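Local coordinates for protein alkaline phosphatase (Antarctic bacterium, PDB 2W5V) that probably hydrolyses phosphate monoesters as a zinc- and magnesium-dependent alkaline phosphatase, at residues 193-197 against 198-202. The protein carries 1 engineered substitution. Numbering follows the deposited sequence.
Sequences TINTT and ALTDF. Unlike the reference sequence in segment 198-202: Ala198 (reference Gly).
A chi1 of -177° sets CG of Asn195 beside its carbonyl carbon, on the side of the onward chain, and directs the carboxamide along that chain with OD1 on the inside of the turn, where it meets two successive amides, those of Thr197 and Ala198. Thr197 N gives the shorter bond, 2.6 Å to Asn195 OD1, lying nearly in line with the side-chain C=O. The amide of Ala198 reaches the same oxygen less directly: its N stands 3.1 Å from Asn195 OD1 and is tilted 30° from the carbonyl plane. Asparagine suits this place because its short side chain carries an acceptor just far enough to serve amides two and three residues on. On the other branch, Asn195 ND2 rests 3.7 Å from Thr200 CG2, a plain van der Waals touch in which the beta-branched threonine offers its methyl. Exchanging Asn195 for an alanine removes the oxygen, which would probably leave both amides without this acceptor and the turn freer to shift. The apolar side chain of Leu199 starts out away from 193-197 and packs on helix 230-242. The pairing of Asn195 OD1 with Thr197 N is an Asx turn, here at the surface where the edge strand 192-195 of the central sheet bends into the loop leading to helix 202-205.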
loop_
_atom_site.group_PDB
_atom_site.type_symbol
_atom_site.label_atom_id
_atom_site.label_comp_id
_atom_site.label_asym_id
_atom_site.label_seq_id
_atom_site.Cartn_x
_atom_site.Cartn_y
_atom_site.Cartn_z
ATOM N N THR B 193 34.132 1.936 21.896
ATOM C CA THR B 193 33.790 2.581 23.149
ATOM C C THR B 193 32.346 2.201 23.436
ATOM O O THR B 193 31.485 2.357 22.576
ATOM C CB THR B 193 33.933 4.111 23.062
ATOM O OG1 THR B 193 35.315 4.448 22.854
ATOM C CG2 THR B 193 33.449 4.765 24.348
ATOM N N ILE B 194 32.080 1.681 24.631
ATOM C CA ILE B 194 30.742 1.192 24.954
ATOM C C ILE B 194 30.119 1.972 26.107
ATOM O O ILE B 194 30.739 2.149 27.146
ATOM C CB ILE B 194 30.764 -0.302 25.340
ATOM C CG1 ILE B 194 31.320 -1.151 24.196
ATOM C CG2 ILE B 194 29.374 -0.775 25.761
ATOM C CD1 ILE B 194 30.481 -1.121 22.942
ATOM N N ASN B 195 28.888 2.423 25.916
ATOM C CA ASN B 195 28.130 3.063 26.977
ATOM C C ASN B 195 26.898 2.219 27.273
ATOM O O ASN B 195 26.149 1.856 26.362
ATOM C CB ASN B 195 27.745 4.489 26.565
ATOM C CG ASN B 195 27.007 5.242 27.655
ATOM O OD1 ASN B 195 26.115 4.701 28.307
ATOM N ND2 ASN B 195 27.367 6.510 27.849
ATOM N N THR B 196 26.695 1.890 28.543
ATOM C CA THR B 196 25.543 1.088 28.924
ATOM C C THR B 196 24.643 1.849 29.875
ATOM O O THR B 196 23.780 1.257 30.518
ATOM C CB THR B 196 25.960 -0.228 29.596
ATOM O OG1 THR B 196 26.607 0.057 30.846
ATOM C CG2 THR B 196 26.906 -1.001 28.704
ATOM N N THR B 197 24.848 3.161 29.961
ATOM C CA THR B 197 24.094 4.000 30.882
ATOM C C THR B 197 22.978 4.770 30.183
ATOM O O THR B 197 21.805 4.617 30.521
ATOM C CB THR B 197 25.011 4.998 31.594
ATOM O OG1 THR B 197 26.029 4.284 32.304
ATOM C CG2 THR B 197 24.215 5.836 32.570
ATOM N N ALA B 198 23.342 5.600 29.213
ATOM C CA ALA B 198 22.357 6.391 28.480
ATOM C C ALA B 198 22.938 6.893 27.163
ATOM O O ALA B 198 24.157 6.901 26.982
ATOM C CB ALA B 198 21.880 7.567 29.331
ATOM N N LEU B 199 22.071 7.301 26.239
ATOM C CA LEU B 199 22.543 7.980 25.041
ATOM C C LEU B 199 23.117 9.312 25.475
ATOM O O LEU B 199 22.580 9.962 26.364
ATOM C CB LEU B 199 21.405 8.246 24.056
ATOM C CG LEU B 199 20.978 7.202 23.041
ATOM C CD1 LEU B 199 19.889 7.819 22.155
ATOM C CD2 LEU B 199 22.146 6.701 22.209
ATOM N N THR B 200 24.213 9.713 24.849
ATOM C CA THR B 200 24.847 10.985 25.154
ATOM C C THR B 200 24.698 11.897 23.945
ATOM O O THR B 200 24.008 11.550 22.982
ATOM C CB THR B 200 26.333 10.780 25.445
ATOM O OG1 THR B 200 26.947 10.159 24.311
ATOM C CG2 THR B 200 26.512 9.874 26.650
ATOM N N ASP B 201 25.342 13.058 23.988
ATOM C CA ASP B 201 25.352 13.953 22.832
ATOM C C ASP B 201 26.582 13.684 21.970
ATOM O O ASP B 201 27.463 12.908 22.355
ATOM C CB ASP B 201 25.317 15.420 23.267
ATOM C CG ASP B 201 26.654 15.903 23.800
ATOM O OD1 ASP B 201 27.425 15.067 24.324
ATOM O OD2 ASP B 201 26.932 17.120 23.694
ATOM N N PHE B 202 26.653 14.333 20.812
ATOM C CA PHE B 202 27.753 14.093 19.888
ATOM C C PHE B 202 29.128 14.395 20.488
ATOM O O PHE B 202 30.045 13.580 20.386
ATOM C CB PHE B 202 27.561 14.866 18.582
ATOM C CG PHE B 202 28.695 14.695 17.612
ATOM C CD1 PHE B 202 29.040 13.437 17.141
ATOM C CD2 PHE B 202 29.421 15.790 17.176
ATOM C CE1 PHE B 202 30.084 13.275 16.252
ATOM C CE2 PHE B 202 30.468 15.635 16.285
ATOM C CZ PHE B 202 30.800 14.376 15.824
#